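Side-chain contacts in glutathione S-transferase (Natrialba magadii ATCC 43099, PDB 6GZF), which is a Xi-class glutathione transferase that probably acts as a glutathionyl-hydroquinone reductase, reducing glutathionyl-hydroquinones with glutathione: residues E119-A124 with V128-T133; H110-D115 with V136-E141. All blocks are in the same frame, centred on the assembly; numbering follows the deposited sequence. Where two conformers were deposited one is given.

How the interactions relate
Leaving strand 84-87, the chain runs through a long loop that ends with 110-115, forms helix 117-124, turns back through 128-133 and enters strand 136-139. Interaction 2 brings 110-115, just before the helix, against 136-141, with 20 residues between them. Interaction 1 lies wholly within that gap: a three-residue turn separates helix residues 119-124 from 128-133, so the smaller loop nests in the larger and the two do not cross. Interaction 1 ties the helix to the loop after it, interaction 2 the loop before it to strand 136-139. Their centres are about 12 Å apart. Leu120 on Trp138 and Tyr121 on Val136 pack helix against sheet, while Leu120 also meets Val114 and Arg123 meets His112.

Interaction 1 of 2, residues E119-A124 with V128-T133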
loop_
_atom_site.group_PDB
_atom_site.type_symbol
_atom_site.label_atom_id
_atom_site.label_comp_id
_atom_site.label_asym_id
_atom_site.label_seq_id
_atom_site.Cartn_x
_atom_site.Cartn_y
_atom_site.Cartn_z
ATOM N N GLU A 119 11.312 14.220 28.395
ATOM C CA GLU A 119 11.689 14.635 29.742
ATOM C C GLU A 119 12.933 13.886 30.209
ATOM O O GLU A 119 13.781 14.444 30.907
ATOM C CB GLU A 119 10.537 14.402 30.722
ATOM C CG GLU A 119 9.290 15.214 30.427
ATOM C CD GLU A 119 8.141 14.871 31.357
ATOM O OE1 GLU A 119 8.285 15.073 32.581
ATOM O OE2 GLU A 119 7.096 14.397 30.862
ATOM N N LEU A 120 13.035 12.622 29.814
ATOM C CA LEU A 120 14.161 11.779 30.197
ATOM C C LEU A 120 15.461 12.251 29.550
ATOM O O LEU A 120 16.513 12.257 30.190
ATOM C CB LEU A 120 13.883 10.323 29.824
ATOM C CG LEU A 120 12.935 9.581 30.765
ATOM C CD1 LEU A 120 12.391 8.332 30.099
ATOM C CD2 LEU A 120 13.642 9.234 32.066
ATOM N N TYR A 121 15.379 12.641 28.282
ATOM C CA TYR A 121 16.526 13.197 27.570
ATOM C C TYR A 121 17.026 14.468 28.248
ATOM O O TYR A 121 18.222 14.618 28.508
ATOM C CB TYR A 121 16.168 13.500 26.112
ATOM C CG TYR A 121 16.171 12.296 25.195
ATOM C CD1 TYR A 121 15.144 11.363 25.233
ATOM C CD2 TYR A 121 17.197 12.105 24.277
ATOM C CE1 TYR A 121 15.144 10.265 24.389
ATOM C CE2 TYR A 121 17.206 11.013 23.429
ATOM C CZ TYR A 121 16.178 10.097 23.489
ATOM O OH TYR A 121 16.184 9.011 22.646
ATOM N N VAL A 122 16.098 15.380 28.528
ATOM C CA VAL A 122 16.417 16.666 29.142
ATOM C C VAL A 122 17.108 16.491 30.494
ATOM O O VAL A 122 18.042 17.224 30.819
ATOM C CB VAL A 122 15.145 17.528 29.320
ATOM C CG1 VAL A 122 15.442 18.774 30.143
ATOM C CG2 VAL A 122 14.573 17.912 27.966
ATOM N N ARG A 123 16.657 15.515 31.274
ATOM C CA ARG A 123 17.293 15.226 32.554
ATOM C C ARG A 123 18.727 14.741 32.354
ATOM O O ARG A 123 19.621 15.078 33.129
ATOM C CB ARG A 123 16.493 14.183 33.337
ATOM C CG ARG A 123 17.110 13.834 34.684
ATOM C CD ARG A 123 16.345 12.731 35.389
ATOM N NE ARG A 123 15.465 13.247 36.436
ATOM C CZ ARG A 123 14.205 13.621 36.239
ATOM N NH1 ARG A 123 13.665 13.539 35.031
ATOM N NH2 ARG A 123 13.483 14.076 37.254
ATOM N N ALA A 124 18.938 13.955 31.302
ATOM C CA ALA A 124 20.254 13.394 31.015
ATOM C C ALA A 124 21.174 14.419 30.360
ATOM O O ALA A 124 22.382 14.419 30.593
ATOM C CB ALA A 124 20.118 12.165 30.131
ATOM N N VAL A 128 20.581 19.368 25.243
ATOM C CA VAL A 128 20.754 18.471 24.104
ATOM C C VAL A 128 19.964 18.922 22.873
ATOM O O VAL A 128 18.866 19.472 22.982
ATOM C CB VAL A 128 20.348 17.019 24.474
ATOM C CG1 VAL A 128 18.844 16.904 24.681
ATOM C CG2 VAL A 128 20.828 16.035 23.416
ATOM N N THR A 129 20.554 18.711 21.700
ATOM C CA THR A 129 19.866 18.929 20.436
ATOM C C THR A 129 19.820 17.614 19.663
ATOM O O THR A 129 20.818 17.196 19.077
ATOM C CB THR A 129 20.548 20.017 19.586
ATOM O OG1 THR A 129 20.478 21.274 20.272
ATOM C CG2 THR A 129 19.859 20.151 18.236
ATOM N N CYS A 130 18.662 16.960 19.673
ATOM C CA CYS A 130 18.542 15.625 19.099
ATOM C C CYS A 130 17.104 15.248 18.774
ATOM O O CYS A 130 16.186 16.055 18.920
ATOM C CB CYS A 130 19.121 14.586 20.059
ATOM S SG CYS A 130 18.193 14.429 21.603
ATOM N N ARG A 131 16.925 14.008 18.329
ATOM C CA ARG A 131 15.602 13.426 18.152
ATOM C C ARG A 131 15.277 12.552 19.358
ATOM O O ARG A 131 16.129 11.802 19.837
ATOM C CB ARG A 131 15.533 12.601 16.864
ATOM C CG ARG A 131 15.841 13.369 15.588
ATOM C CD ARG A 131 14.587 13.983 14.983
ATOM N NE ARG A 131 14.817 14.447 13.616
ATOM C CZ ARG A 131 13.950 15.168 12.914
ATOM N NH1 ARG A 131 12.785 15.514 13.444
ATOM N NH2 ARG A 131 14.248 15.544 11.677
ATOM N N VAL A 132 14.050 12.657 19.855
ATOM C CA VAL A 132 13.608 11.809 20.957
ATOM C C VAL A 132 13.096 10.486 20.400
ATOM O O VAL A 132 11.960 10.397 19.936
ATOM C CB VAL A 132 12.509 12.488 21.797
ATOM C CG1 VAL A 132 12.101 11.596 22.962
ATOM C CG2 VAL A 132 12.993 13.835 22.303
ATOM N N THR A 133 13.940 9.459 20.449
ATOM C CA THR A 133 13.638 8.167 19.838
ATOM C C THR A 133 13.871 6.996 20.789
ATOM O O THR A 133 14.407 7.164 21.884
ATOM C CB THR A 133 14.498 7.928 18.579
ATOM O OG1 THR A 133 15.886 7.932 18.939
ATOM C CG2 THR A 133 14.243 9.003 17.535
#
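Tyr121 lays one face of its ring over the backbone of Val132, whose CA sits 4.3 Å from the ring centroid and 23° off the ring normal, a CH-pi contact displaced toward the rim. From the same residue, the methyl CG1 reaches CE1 of Tyr121 at 3.6 Å; with CG1 anti to the backbone N of Val132 (chi1 -178°), this branch runs alongside the tyrosine in the opposite sense. The sulfur of Cys130 approaches obliquely, its SG 3.7 Å from Tyr121 CD2, in a sulfur-aromatic contact. At the far end of the ring, Tyr121 OH donates a hydrogen bond to the backbone O of Thr133 (2.7 Å). That oxygen lies at the ring edge, in the ring plane, while the hydroxyl stands 22° out of the carbonyl plane. One tyrosine thus meets the loop with face, edge and hydroxyl together, and the bond limits how far its phenol end can shift. Arg131, Val132 and Thr133 are, with Val134, among the residues predicted to bind glutathione, so Tyr121 packs directly against part of that segment. The side chain of Arg131 points away, to a salt bridge with Glu31, although its backbone O still touches the ring. Within the fold, Tyr121 projects from helix 117-124 and also touches Leu11 of strand 10-12, Val136 of strand 136-139 and Ile145 of strand 144-147.

Interaction 2 of 2, residues H110-D115 with V136-E141; sequences HVHDVD and VLWDTE
His112 NE2 is hydrogen-bonded to Asp143 OD1, and beside this bond it meets the benzo part of the Trp138 indole, 4.2 Å from CZ2. That indole carbon lies near the imidazole plane, at the ring edge, and CD2 of His112 is equally close to it; the two side chains approach at about a right angle. The bond to Asp143 would limit rotation of the imidazole, whose NE2-CD2 edge lies by Trp138 CZ2. Val111 fills the neighbouring position at the pyrrole end of the indole. Its CG1, anti to the backbone N (chi1 178°), comes obliquely to NE1 of Trp138 at 3.9 Å, while CG2 lies 4.2 Å from CD1 of Trp138. The same CG1 also sits 3.4 Å above the plane of the His112 ring, so this methyl is shared between imidazole and indole. CG2 further approaches the methyl CG2 of Thr140 at 4.4 Å, a loose contact at the solvent-exposed border. The hydroxyl of Thr140 is used elsewhere, on the backbone O of Arg55. Asp109, just before the segment, accepts the backbone N-H groups of Val111 (OD1) and of His112 and Val114 (OD2). Trp138 also packs on Tyr59 and Ile145, one on each neighbouring strand. The loop thus packs on the mixed sheet, whose order 84-87, 56-60, 136-139, 144-147, with strand 136-139 antiparallel to both its neighbours, is that of the thioredoxin-like N-terminal domain of glutathione transferases.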
loop_
_atom_site.group_PDB
_atom_site.type_symbol
_atom_site.label_atom_id
_atom_site.label_comp_id
_atom_site.label_asym_id
_atom_site.label_seq_id
_atom_site.Cartn_x
_atom_site.Cartn_y
_atom_site.Cartn_z
ATOM N N HIS A 110 9.343 3.601 34.737
ATOM C CA HIS A 110 9.711 2.992 36.012
ATOM C C HIS A 110 10.739 3.805 36.796
ATOM O O HIS A 110 10.866 3.644 38.009
ATOM C CB HIS A 110 10.252 1.577 35.785
ATOM C CG HIS A 110 9.227 0.608 35.283
ATOM N ND1 HIS A 110 8.849 0.543 33.960
ATOM C CD2 HIS A 110 8.502 -0.337 35.929
ATOM C CE1 HIS A 110 7.935 -0.401 33.811
ATOM N NE2 HIS A 110 7.707 -0.949 34.991
ATOM N N VAL A 111 11.468 4.676 36.107
ATOM C CA VAL A 111 12.550 5.417 36.745
ATOM C C VAL A 111 12.080 6.726 37.378
ATOM O O VAL A 111 12.194 6.907 38.590
ATOM C CB VAL A 111 13.683 5.716 35.746
ATOM C CG1 VAL A 111 14.778 6.523 36.417
ATOM C CG2 VAL A 111 14.248 4.417 35.194
ATOM N N HIS A 112 11.551 7.638 36.566
ATOM C CA HIS A 112 11.170 8.957 37.069
ATOM C C HIS A 112 9.688 9.273 36.885
ATOM O O HIS A 112 9.248 10.380 37.199
ATOM C CB HIS A 112 12.012 10.040 36.393
ATOM C CG HIS A 112 13.457 10.010 36.780
ATOM N ND1 HIS A 112 13.878 10.109 38.089
ATOM C CD2 HIS A 112 14.579 9.890 36.032
ATOM C CE1 HIS A 112 15.198 10.050 38.129
ATOM N NE2 HIS A 112 15.647 9.917 36.896
ATOM N N ASP A 113 8.930 8.301 36.383
ATOM C CA ASP A 113 7.489 8.449 36.178
ATOM C C ASP A 113 7.169 9.687 35.341
ATOM O O ASP A 113 6.356 10.526 35.731
ATOM C CB ASP A 113 6.759 8.513 37.525
ATOM C CG ASP A 113 5.255 8.380 37.383
ATOM O OD1 ASP A 113 4.799 7.795 36.378
ATOM O OD2 ASP A 113 4.527 8.864 38.276
ATOM N N VAL A 114 7.822 9.801 34.191
ATOM C CA VAL A 114 7.630 10.954 33.320
ATOM C C VAL A 114 6.450 10.749 32.375
ATOM O O VAL A 114 6.089 9.618 32.051
ATOM C CB VAL A 114 8.898 11.253 32.495
ATOM C CG1 VAL A 114 10.060 11.588 33.416
ATOM C CG2 VAL A 114 9.245 10.072 31.604
ATOM N N ASP A 115 5.849 11.852 31.944
ATOM C CA ASP A 115 4.748 11.801 30.992
ATOM C C ASP A 115 5.262 11.472 29.596
ATOM O O ASP A 115 4.660 10.680 28.872
ATOM C CB ASP A 115 3.989 13.129 30.973
ATOM C CG ASP A 115 3.347 13.454 32.306
ATOM O OD1 ASP A 115 2.790 12.533 32.941
ATOM O OD2 ASP A 115 3.400 14.632 32.719
ATOM N N VAL A 136 16.322 3.402 24.326
ATOM C CA VAL A 136 17.192 4.170 25.208
ATOM C C VAL A 136 17.631 3.312 26.388
ATOM O O VAL A 136 16.805 2.885 27.194
ATOM C CB VAL A 136 16.496 5.442 25.741
ATOM C CG1 VAL A 136 17.319 6.075 26.856
ATOM C CG2 VAL A 136 16.256 6.439 24.618
ATOM N N LEU A 137 18.931 3.052 26.483
ATOM C CA LEU A 137 19.469 2.327 27.626
ATOM C C LEU A 137 19.797 3.313 28.739
ATOM O O LEU A 137 20.607 4.223 28.558
ATOM C CB LEU A 137 20.710 1.522 27.236
ATOM C CG LEU A 137 21.306 0.664 28.355
ATOM C CD1 LEU A 137 20.318 -0.411 28.788
ATOM C CD2 LEU A 137 22.626 0.044 27.923
ATOM N N TRP A 138 19.160 3.132 29.891
ATOM C CA TRP A 138 19.277 4.089 30.984
ATOM C C TRP A 138 20.006 3.509 32.191
ATOM O O TRP A 138 19.730 2.389 32.618
ATOM C CB TRP A 138 17.886 4.576 31.403
ATOM C CG TRP A 138 17.910 5.703 32.388
ATOM C CD1 TRP A 138 18.048 5.606 33.741
ATOM C CD2 TRP A 138 17.783 7.100 32.096
ATOM N NE1 TRP A 138 18.020 6.855 34.311
ATOM C CE2 TRP A 138 17.858 7.790 33.323
ATOM C CE3 TRP A 138 17.616 7.835 30.918
ATOM C CZ2 TRP A 138 17.770 9.178 33.405
ATOM C CZ3 TRP A 138 17.528 9.212 31.003
ATOM C CH2 TRP A 138 17.606 9.869 32.236
ATOM N N ASP A 139 20.940 4.284 32.737
ATOM C CA ASP A 139 21.642 3.902 33.956
ATOM C C ASP A 139 20.987 4.550 35.171
ATOM O O ASP A 139 20.827 5.767 35.222
ATOM C CB ASP A 139 23.116 4.300 33.879
ATOM C CG ASP A 139 23.882 3.950 35.138
ATOM O OD1 ASP A 139 23.581 2.901 35.742
ATOM O OD2 ASP A 139 24.785 4.721 35.522
ATOM N N THR A 140 20.612 3.732 36.148
ATOM C CA THR A 140 19.923 4.229 37.334
ATOM C C THR A 140 20.891 4.761 38.388
ATOM O O THR A 140 20.479 5.432 39.335
ATOM C CB THR A 140 19.046 3.135 37.970
ATOM O OG1 THR A 140 19.813 1.935 38.128
ATOM C CG2 THR A 140 17.841 2.842 37.088
ATOM N N GLU A 141 22.176 4.466 38.222
ATOM C CA GLU A 141 23.180 4.910 39.183
ATOM C C GLU A 141 23.657 6.328 38.875
ATOM O O GLU A 141 23.644 7.196 39.748
ATOM C CB GLU A 141 24.368 3.947 39.207
ATOM C CG GLU A 141 25.342 4.200 40.345
ATOM C CD GLU A 141 25.158 3.228 41.498
ATOM O OE1 GLU A 141 25.072 2.008 41.241
ATOM O OE2 GLU A 141 25.094 3.684 42.659
#